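Local coordinates for protein putative sulfatase yidJ (Bacteroides fragilis, PDB 2QZU) that probably hydrolyses sulfate esters as a metal-dependent member of the sulfatase family, with an arylsulfatase-type activity, at residues Gln25-Leu30 and Met369-Glu374; Leu83-Tyr88 and Ala113-Asp118; Leu361-Leu366 and Glu377-Phe382. One frame throughout, in Å; residues are numbered along the deposited sequence.

Contact 1: residues Gln25-Leu30 and Met369-Glu374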
loop_
_atom_site.group_PDB
_atom_site.type_symbol
_atom_site.label_atom_id
_atom_site.label_comp_id
_atom_site.label_asym_id
_atom_site.label_seq_id
_atom_site.Cartn_x
_atom_site.Cartn_y
_atom_site.Cartn_z
ATOM N N GLN A 25 21.005 -6.333 -43.108
ATOM C CA GLN A 25 20.132 -7.499 -43.071
ATOM C C GLN A 25 18.911 -7.201 -43.939
ATOM O O GLN A 25 18.432 -6.067 -43.973
ATOM C CB GLN A 25 19.698 -7.804 -41.634
ATOM C CG GLN A 25 20.809 -8.344 -40.743
ATOM C CD GLN A 25 21.382 -9.658 -41.252
ATOM O OE1 GLN A 25 22.052 -9.701 -42.283
ATOM N NE2 GLN A 25 21.113 -10.739 -40.529
ATOM N N PRO A 26 18.392 -8.212 -44.655
ATOM C CA PRO A 26 17.220 -8.020 -45.522
ATOM C C PRO A 26 15.883 -7.798 -44.803
ATOM O O PRO A 26 14.886 -7.437 -45.434
ATOM C CB PRO A 26 17.230 -9.279 -46.389
ATOM C CG PRO A 26 17.793 -10.304 -45.470
ATOM C CD PRO A 26 18.933 -9.575 -44.800
ATOM N N THR A 27 15.867 -8.022 -43.491
ATOM C CA THR A 27 14.669 -7.804 -42.678
ATOM C C THR A 27 15.114 -7.011 -41.447
ATOM O O THR A 27 16.210 -7.215 -40.933
ATOM C CB THR A 27 13.997 -9.136 -42.260
ATOM O OG1 THR A 27 14.913 -9.936 -41.510
ATOM C CG2 THR A 27 13.552 -9.905 -43.494
ATOM N N PRO A 28 14.263 -6.099 -40.959
ATOM C CA PRO A 28 14.603 -5.274 -39.795
ATOM C C PRO A 28 14.543 -5.905 -38.407
ATOM O O PRO A 28 13.946 -6.961 -38.206
ATOM C CB PRO A 28 13.632 -4.112 -39.922
ATOM C CG PRO A 28 12.387 -4.807 -40.419
ATOM C CD PRO A 28 12.937 -5.733 -41.494
ATOM N N ASN A 29 15.180 -5.235 -37.453
ATOM C CA ASN A 29 15.167 -5.683 -36.066
ATOM C C ASN A 29 13.879 -5.137 -35.479
ATOM O O ASN A 29 13.191 -4.340 -36.113
ATOM C CB ASN A 29 16.343 -5.091 -35.295
ATOM C CG ASN A 29 17.671 -5.410 -35.933
ATOM O OD1 ASN A 29 18.456 -4.512 -36.240
ATOM N ND2 ASN A 29 17.928 -6.692 -36.145
ATOM N N LEU A 30 13.560 -5.561 -34.264
ATOM C CA LEU A 30 12.361 -5.091 -33.595
ATOM C C LEU A 30 12.627 -4.886 -32.115
ATOM O O LEU A 30 13.151 -5.770 -31.439
ATOM C CB LEU A 30 11.215 -6.101 -33.754
ATOM C CG LEU A 30 9.982 -5.905 -32.857
ATOM C CD1 LEU A 30 9.241 -4.624 -33.235
ATOM C CD2 LEU A 30 9.062 -7.112 -32.996
HETATM N N MSE A 369 7.878 -6.451 -41.546
HETATM C CA MSE A 369 9.217 -7.021 -41.459
HETATM C C MSE A 369 9.612 -7.936 -42.610
HETATM O O MSE A 369 10.764 -8.362 -42.690
HETATM C CB MSE A 369 9.364 -7.761 -40.130
HETATM C CG MSE A 369 9.334 -6.827 -38.935
HETATM SE SE MSE A 369 9.124 -7.708 -37.240
HETATM C CE MSE A 369 8.583 -6.156 -36.219
ATOM N N GLY A 370 8.659 -8.233 -43.490
ATOM C CA GLY A 370 8.936 -9.096 -44.625
ATOM C C GLY A 370 8.534 -10.546 -44.426
ATOM O O GLY A 370 8.970 -11.423 -45.176
ATOM N N PHE A 371 7.689 -10.809 -43.431
ATOM C CA PHE A 371 7.260 -12.176 -43.148
ATOM C C PHE A 371 5.746 -12.366 -43.241
ATOM O O PHE A 371 5.157 -13.126 -42.471
ATOM C CB PHE A 371 7.756 -12.590 -41.758
ATOM C CG PHE A 371 9.257 -12.553 -41.614
ATOM C CD1 PHE A 371 10.063 -13.369 -42.402
ATOM C CD2 PHE A 371 9.863 -11.682 -40.716
ATOM C CE1 PHE A 371 11.456 -13.319 -42.297
ATOM C CE2 PHE A 371 11.255 -11.622 -40.603
ATOM C CZ PHE A 371 12.052 -12.442 -41.396
ATOM N N SER A 372 5.120 -11.683 -44.191
ATOM C CA SER A 372 3.678 -11.784 -44.378
ATOM C C SER A 372 3.223 -13.234 -44.597
ATOM O O SER A 372 2.191 -13.656 -44.069
ATOM C CB SER A 372 3.253 -10.916 -45.567
ATOM O OG SER A 372 1.843 -10.878 -45.699
ATOM N N LYS A 373 3.998 -14.000 -45.359
ATOM C CA LYS A 373 3.643 -15.391 -45.643
ATOM C C LYS A 373 3.699 -16.292 -44.409
ATOM O O LYS A 373 3.153 -17.399 -44.421
ATOM C CB LYS A 373 4.566 -15.962 -46.730
ATOM C CG LYS A 373 5.995 -16.203 -46.266
ATOM C CD LYS A 373 6.949 -16.440 -47.433
ATOM C CE LYS A 373 6.833 -17.841 -48.004
ATOM N NZ LYS A 373 7.291 -18.869 -47.027
ATOM N N GLU A 374 4.351 -15.821 -43.347
ATOM C CA GLU A 374 4.484 -16.606 -42.122
ATOM C C GLU A 374 3.366 -16.397 -41.102
ATOM O O GLU A 374 3.353 -17.052 -40.063
ATOM C CB GLU A 374 5.828 -16.318 -41.438
ATOM C CG GLU A 374 7.058 -16.517 -42.317
ATOM C CD GLU A 374 7.131 -17.901 -42.928
ATOM O OE1 GLU A 374 6.950 -18.894 -42.190
ATOM O OE2 GLU A 374 7.376 -17.996 -44.148
#

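Contact 2: residues Leu83-Tyr88 and Ala113-Asp118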
loop_
_atom_site.group_PDB
_atom_site.type_symbol
_atom_site.label_atom_id
_atom_site.label_comp_id
_atom_site.label_asym_id
_atom_site.label_seq_id
_atom_site.Cartn_x
_atom_site.Cartn_y
_atom_site.Cartn_z
ATOM N N LEU A 83 -2.112 -9.961 -28.120
ATOM C CA LEU A 83 -0.897 -9.503 -28.778
ATOM C C LEU A 83 -0.041 -10.675 -29.245
ATOM O O LEU A 83 0.387 -10.724 -30.395
ATOM C CB LEU A 83 -0.067 -8.634 -27.830
ATOM C CG LEU A 83 1.343 -8.308 -28.335
ATOM C CD1 LEU A 83 1.255 -7.454 -29.596
ATOM C CD2 LEU A 83 2.116 -7.578 -27.249
HETATM N N MSE A 84 0.201 -11.627 -28.354
HETATM C CA MSE A 84 1.042 -12.765 -28.696
HETATM C C MSE A 84 0.460 -13.740 -29.722
HETATM O O MSE A 84 1.194 -14.259 -30.565
HETATM C CB MSE A 84 1.438 -13.528 -27.431
HETATM C CG MSE A 84 2.184 -12.696 -26.389
HETATM SE SE MSE A 84 3.669 -11.645 -27.095
HETATM C CE MSE A 84 3.690 -10.266 -25.732
ATOM N N THR A 85 -0.849 -13.976 -29.663
ATOM C CA THR A 85 -1.503 -14.918 -30.573
ATOM C C THR A 85 -2.146 -14.310 -31.818
ATOM O O THR A 85 -2.375 -15.013 -32.806
ATOM C CB THR A 85 -2.619 -15.706 -29.857
ATOM O OG1 THR A 85 -3.671 -14.810 -29.482
ATOM C CG2 THR A 85 -2.083 -16.396 -28.616
ATOM N N GLY A 86 -2.457 -13.020 -31.763
ATOM C CA GLY A 86 -3.107 -12.380 -32.894
ATOM C C GLY A 86 -4.556 -12.835 -33.010
ATOM O O GLY A 86 -5.184 -12.685 -34.059
HETATM N N MSE A 87 -5.088 -13.394 -31.926
HETATM C CA MSE A 87 -6.467 -13.875 -31.897
HETATM C C MSE A 87 -7.271 -13.101 -30.867
HETATM O O MSE A 87 -6.721 -12.595 -29.891
HETATM C CB MSE A 87 -6.511 -15.364 -31.543
HETATM C CG MSE A 87 -5.739 -16.261 -32.506
HETATM SE SE MSE A 87 -5.863 -18.142 -32.029
HETATM C CE MSE A 87 -4.113 -18.397 -31.250
ATOM N N TYR A 88 -8.577 -13.001 -31.080
ATOM C CA TYR A 88 -9.410 -12.302 -30.117
ATOM C C TYR A 88 -9.508 -13.218 -28.881
ATOM O O TYR A 88 -9.155 -14.393 -28.959
ATOM C CB TYR A 88 -10.729 -11.922 -30.801
ATOM C CG TYR A 88 -10.463 -10.842 -31.846
ATOM C CD1 TYR A 88 -10.115 -9.544 -31.456
ATOM C CD2 TYR A 88 -10.443 -11.139 -33.213
ATOM C CE1 TYR A 88 -9.746 -8.576 -32.392
ATOM C CE2 TYR A 88 -10.073 -10.177 -34.159
ATOM C CZ TYR A 88 -9.723 -8.898 -33.739
ATOM O OH TYR A 88 -9.332 -7.948 -34.663
ATOM N N ALA A 113 0.159 -22.515 -28.968
ATOM C CA ALA A 113 -0.211 -21.342 -29.748
ATOM C C ALA A 113 0.981 -20.872 -30.575
ATOM O O ALA A 113 2.102 -20.785 -30.074
ATOM C CB ALA A 113 -0.681 -20.219 -28.826
ATOM N N ARG A 114 0.735 -20.587 -31.849
ATOM C CA ARG A 114 1.783 -20.109 -32.744
ATOM C C ARG A 114 1.837 -18.589 -32.607
ATOM O O ARG A 114 1.050 -17.870 -33.227
ATOM C CB ARG A 114 1.448 -20.499 -34.186
ATOM C CG ARG A 114 2.450 -20.030 -35.225
ATOM C CD ARG A 114 3.740 -20.808 -35.151
ATOM N NE ARG A 114 4.659 -20.450 -36.231
ATOM C CZ ARG A 114 5.904 -20.904 -36.317
ATOM N NH1 ARG A 114 6.366 -21.729 -35.388
ATOM N NH2 ARG A 114 6.688 -20.529 -37.319
ATOM N N CYS A 115 2.763 -18.104 -31.790
ATOM C CA CYS A 115 2.899 -16.668 -31.560
ATOM C C CYS A 115 3.898 -16.015 -32.508
ATOM O O CYS A 115 4.730 -16.699 -33.102
ATOM C CB CYS A 115 3.306 -16.427 -30.106
ATOM S SG CYS A 115 2.088 -17.093 -28.938
ATOM N N TRP A 116 3.831 -14.691 -32.647
ATOM C CA TRP A 116 4.751 -14.010 -33.557
ATOM C C TRP A 116 6.206 -14.215 -33.168
ATOM O O TRP A 116 7.088 -14.186 -34.028
ATOM C CB TRP A 116 4.449 -12.506 -33.661
ATOM C CG TRP A 116 4.475 -11.743 -32.366
ATOM C CD1 TRP A 116 3.416 -11.502 -31.536
ATOM C CD2 TRP A 116 5.608 -11.101 -31.769
ATOM N NE1 TRP A 116 3.818 -10.744 -30.464
ATOM C CE2 TRP A 116 5.159 -10.483 -30.579
ATOM C CE3 TRP A 116 6.960 -10.985 -32.122
ATOM C CZ2 TRP A 116 6.014 -9.758 -29.738
ATOM C CZ3 TRP A 116 7.815 -10.260 -31.282
ATOM C CH2 TRP A 116 7.334 -9.659 -30.105
ATOM N N SER A 117 6.456 -14.424 -31.879
ATOM C CA SER A 117 7.817 -14.641 -31.413
ATOM C C SER A 117 8.327 -15.994 -31.913
ATOM O O SER A 117 9.516 -16.146 -32.192
ATOM C CB SER A 117 7.881 -14.560 -29.884
ATOM O OG SER A 117 6.955 -15.441 -29.274
ATOM N N ASP A 118 7.423 -16.966 -32.037
ATOM C CA ASP A 118 7.793 -18.298 -32.536
ATOM C C ASP A 118 8.188 -18.170 -34.001
ATOM O O ASP A 118 9.114 -18.832 -34.471
ATOM C CB ASP A 118 6.612 -19.275 -32.440
ATOM C CG ASP A 118 6.262 -19.645 -31.007
ATOM O OD1 ASP A 118 7.142 -20.173 -30.293
ATOM O OD2 ASP A 118 5.098 -19.420 -30.603
HETATM O O HOH W 1 -1.838 -17.693 -33.260
#

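Contact 3: residues Leu361-Leu366 and Glu377-Phe382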
loop_
_atom_site.group_PDB
_atom_site.type_symbol
_atom_site.label_atom_id
_atom_site.label_comp_id
_atom_site.label_asym_id
_atom_site.label_seq_id
_atom_site.Cartn_x
_atom_site.Cartn_y
_atom_site.Cartn_z
ATOM N N LEU A 361 -0.795 -5.729 -33.827
ATOM C CA LEU A 361 0.649 -5.706 -34.024
ATOM C C LEU A 361 1.281 -7.003 -34.536
ATOM O O LEU A 361 2.305 -6.956 -35.216
ATOM C CB LEU A 361 1.345 -5.230 -32.740
ATOM C CG LEU A 361 1.086 -3.744 -32.443
ATOM C CD1 LEU A 361 1.663 -3.373 -31.086
ATOM C CD2 LEU A 361 1.707 -2.881 -33.537
ATOM N N TYR A 362 0.673 -8.150 -34.235
ATOM C CA TYR A 362 1.195 -9.440 -34.698
ATOM C C TYR A 362 1.247 -9.453 -36.240
ATOM O O TYR A 362 2.334 -9.476 -36.824
ATOM C CB TYR A 362 0.309 -10.577 -34.155
ATOM C CG TYR A 362 0.756 -12.009 -34.413
ATOM C CD1 TYR A 362 1.220 -12.418 -35.666
ATOM C CD2 TYR A 362 0.592 -12.985 -33.427
ATOM C CE1 TYR A 362 1.503 -13.762 -35.928
ATOM C CE2 TYR A 362 0.864 -14.322 -33.678
ATOM C CZ TYR A 362 1.319 -14.709 -34.926
ATOM O OH TYR A 362 1.583 -16.037 -35.165
ATOM N N PRO A 363 0.084 -9.414 -36.921
ATOM C CA PRO A 363 0.169 -9.428 -38.387
ATOM C C PRO A 363 0.804 -8.168 -38.986
ATOM O O PRO A 363 1.539 -8.246 -39.971
ATOM C CB PRO A 363 -1.285 -9.605 -38.818
ATOM C CG PRO A 363 -2.033 -8.878 -37.748
ATOM C CD PRO A 363 -1.322 -9.325 -36.480
ATOM N N THR A 364 0.525 -7.016 -38.386
ATOM C CA THR A 364 1.065 -5.753 -38.880
ATOM C C THR A 364 2.592 -5.721 -38.884
ATOM O O THR A 364 3.205 -5.423 -39.910
ATOM C CB THR A 364 0.520 -4.563 -38.054
ATOM O OG1 THR A 364 -0.912 -4.550 -38.134
ATOM C CG2 THR A 364 1.059 -3.235 -38.590
ATOM N N LEU A 365 3.213 -6.035 -37.749
ATOM C CA LEU A 365 4.673 -6.019 -37.671
ATOM C C LEU A 365 5.305 -7.095 -38.552
ATOM O O LEU A 365 6.262 -6.830 -39.275
ATOM C CB LEU A 365 5.134 -6.194 -36.220
ATOM C CG LEU A 365 4.857 -5.006 -35.285
ATOM C CD1 LEU A 365 5.124 -5.409 -33.839
ATOM C CD2 LEU A 365 5.739 -3.826 -35.683
ATOM N N LEU A 366 4.763 -8.306 -38.502
ATOM C CA LEU A 366 5.310 -9.395 -39.305
ATOM C C LEU A 366 5.330 -9.055 -40.795
ATOM O O LEU A 366 6.318 -9.322 -41.477
ATOM C CB LEU A 366 4.511 -10.678 -39.066
ATOM C CG LEU A 366 5.228 -11.838 -38.364
ATOM C CD1 LEU A 366 6.160 -11.327 -37.284
ATOM C CD2 LEU A 366 4.190 -12.794 -37.788
ATOM N N GLU A 377 -2.821 -18.990 -40.321
ATOM C CA GLU A 377 -4.193 -18.825 -40.781
ATOM C C GLU A 377 -5.086 -18.586 -39.565
ATOM O O GLU A 377 -6.213 -18.112 -39.689
ATOM C CB GLU A 377 -4.646 -20.085 -41.527
ATOM C CG GLU A 377 -6.098 -20.070 -41.981
ATOM C CD GLU A 377 -6.400 -18.939 -42.945
ATOM O OE1 GLU A 377 -5.766 -18.886 -44.021
ATOM O OE2 GLU A 377 -7.273 -18.103 -42.627
ATOM N N THR A 378 -4.563 -18.908 -38.387
ATOM C CA THR A 378 -5.309 -18.747 -37.145
ATOM C C THR A 378 -5.386 -17.296 -36.661
ATOM O O THR A 378 -6.214 -16.967 -35.815
ATOM C CB THR A 378 -4.705 -19.628 -36.022
ATOM O OG1 THR A 378 -5.553 -19.578 -34.867
ATOM C CG2 THR A 378 -3.312 -19.142 -35.639
ATOM N N VAL A 379 -4.528 -16.429 -37.195
ATOM C CA VAL A 379 -4.529 -15.021 -36.794
ATOM C C VAL A 379 -5.797 -14.311 -37.286
ATOM O O VAL A 379 -6.159 -14.393 -38.463
ATOM C CB VAL A 379 -3.258 -14.302 -37.313
ATOM C CG1 VAL A 379 -3.368 -12.795 -37.111
ATOM C CG2 VAL A 379 -2.039 -14.836 -36.569
ATOM N N GLN A 380 -6.464 -13.616 -36.367
ATOM C CA GLN A 380 -7.720 -12.919 -36.662
ATOM C C GLN A 380 -7.650 -11.396 -36.716
ATOM O O GLN A 380 -8.523 -10.758 -37.305
ATOM C CB GLN A 380 -8.773 -13.290 -35.614
ATOM C CG GLN A 380 -9.043 -14.773 -35.461
ATOM C CD GLN A 380 -10.023 -15.050 -34.334
ATOM O OE1 GLN A 380 -9.724 -14.813 -33.160
ATOM N NE2 GLN A 380 -11.206 -15.545 -34.686
ATOM N N THR A 381 -6.634 -10.810 -36.092
ATOM C CA THR A 381 -6.519 -9.355 -36.054
ATOM C C THR A 381 -6.140 -8.695 -37.389
ATOM O O THR A 381 -5.744 -9.371 -38.342
ATOM C CB THR A 381 -5.547 -8.925 -34.938
ATOM O OG1 THR A 381 -4.252 -9.486 -35.179
ATOM C CG2 THR A 381 -6.055 -9.427 -33.585
ATOM N N PHE A 382 -6.275 -7.371 -37.450
ATOM C CA PHE A 382 -5.995 -6.614 -38.673
ATOM C C PHE A 382 -4.527 -6.442 -39.055
ATOM O O PHE A 382 -3.697 -6.080 -38.223
ATOM C CB PHE A 382 -6.618 -5.213 -38.594
ATOM C CG PHE A 382 -8.112 -5.204 -38.421
ATOM C CD1 PHE A 382 -8.680 -5.182 -37.148
ATOM C CD2 PHE A 382 -8.952 -5.188 -39.532
ATOM C CE1 PHE A 382 -10.063 -5.143 -36.984
ATOM C CE2 PHE A 382 -10.336 -5.149 -39.378
ATOM C CZ PHE A 382 -10.894 -5.123 -38.102
#

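Contact 1: residues Gln25-Leu30 and Met369-Glu374
The phenyl ring of Phe371 meets Thr27 obliquely, with its far corner leading: CZ lies 3.6 Å from Thr27 CG2. The two side chains cross at about a right angle. Elsewhere the ring rests on Gln123 and on Leu120 of helix 116-122. The contact belongs to the alkaline-phosphatase-like fold of the sulfatases. It joins the start of the central strand 29-35 to the C-terminal end of helix 361-368, which packs against the mixed sheet. That helix stops in a Schellman motif at Gly370. The positive phi of Gly370, 98°, belongs to this motif, in which the chain leaves the last helical turn. Met369 O lies 3.3 Å from Thr27 CG2 and 3.6 Å from Pro28 CD, so carbon atoms of two neighbouring residues border one oxygen. Thr27 OG1 turns to another partner and is hydrogen-bonded to Tyr125 OH, which also bonds Pro28 O and so ties the strand entry to the loop after helix 116-122. The ring of Pro28 crosses the base of the Met369 side chain, CG to CG 4.0 Å. Beyond CG, the selenomethionine Met369 is extended, with chi2 at 167° and chi3 at -163°. This straight chain runs past Pro28 and delivers its methyl group to Leu30. Within the sheet, the Leu30 backbone is hydrogen-bonded to Phe222 and Leu224 of strand 222-228. The packing is tight at the end of the selenomethionine: its CE sits in the fork of Leu30, 3.4 Å from CD1 and 3.4 Å from CD2.

Contact 2: residues Leu83-Tyr88 and Ala113-Asp118
Met84 O and the Cys115-Trp116 backbone form the tight part of this contact. The oxygen lies 3.1 Å from Cys115 CA, in a CA-H...O contact, and it takes a weak hydrogen bond from Trp116 N at 3.4 Å. Cys115 CB and SG crowd the same oxygen, and SG also packs on Met84 CB. The Trp116 indole lies beside the helix end. Leu83 O comes to its edge in the ring plane, 3.3 Å from CD1. The selenium of Met84 approaches obliquely, 3.5 Å from Trp116 NE1, in a Met-aromatic contact. A bend at chi2, -49°, folds the selenomethionine chain back to this place. Trp116 CG stands between its own backbone N and carbonyl carbon, chi1 57°, which sets the indole beside the backbone of Leu83 and Met84. In the sulfatase fold the contact sets the C-terminal end of helix 76-85 against the N-terminus of helix 116-122. Cys115 is the N-cap residue, and its N donates to the anti lone pair of Asp118 OD2. His164 ND1 bonds the same carboxylate oxygen. The other side of the contact is looser. Thr85 CG2 reaches Ala113 CB only at 4.1 Å, and a water bridges the two backbones, donating to Thr85 O at 2.8 Å and to Arg114 O at 2.9 Å. Thr85 OG1 accepts from Met87 N in an ST turn and is also bonded to Gly81 O. The Arg114 side chain leads away from helix 76-85 to a salt bridge with Asp122.

Contact 3: residues Leu361-Leu366 and Glu377-Phe382
Residues 361-366 form most of the short helix 361-368, with Leu365 N bonded to Leu361 O. Residues 377-382 have no regular structure and pass beside this helix start. The backbones come nearest at Pro363 and Phe382, whose CA atoms are 6.8 Å apart. Val379 points its side chain at the helix and divides it between two partners. CG2 lies over one face of the Tyr362 ring, 3.9 Å from the centroid and 19° off the normal, in a CH-pi contact offset toward the CZ rim. CG1 meets Pro363 CD at 4.1 Å. Tyr362 CG is anti to the backbone N, chi1 -174°, which carries the ring out to Val379. The phenol oxygen is bonded to Arg114 O, and the ring also meets Trp116 edge-to-face. In the sulfatase fold this helix packs on the central sheet, where Leu361 and Leu365 touch Phe32. The 377-382 loop covers another part of its surface on the way to helix 385-390. The Pro363 ring turns its CG and CD edge to two oxygens of that loop: CD is 3.2 Å from Thr381 OG1, and CG is 3.3 Å from Phe382 O. Thr381 OG1 is hydrogen-bonded to Ala359 O, just before the helix. Thr364 OG1 lies 3.2 Å from Phe382 O, but its hydrogen bonds run to Asp360 O and Leu384 N.

The three contacts adjoin around helices 361-368 and 116-122. Contacts 2 and 3 are closest, with centres about 8 Å apart. Gln380 N lies 2.8 Å from Gly86 O, a probable hydrogen bond that ties the 377-382 loop to the end of helix 76-85. Contact 1 lies about 14 Å from contact 3 and about 16 Å from contact 2, between centres. Phe371 N probably bonds Leu366 O, at 2.8 Å. Leu30 CD1 packs on Leu365 CD1 at 4.2 Å and Leu30 CD2 on Trp116 CZ3 at 3.8 Å, so strand 29-35 touches both helices. Ser76, the predicted formylglycine position and probably part of the active site, is unmodified here and begins helix 76-85.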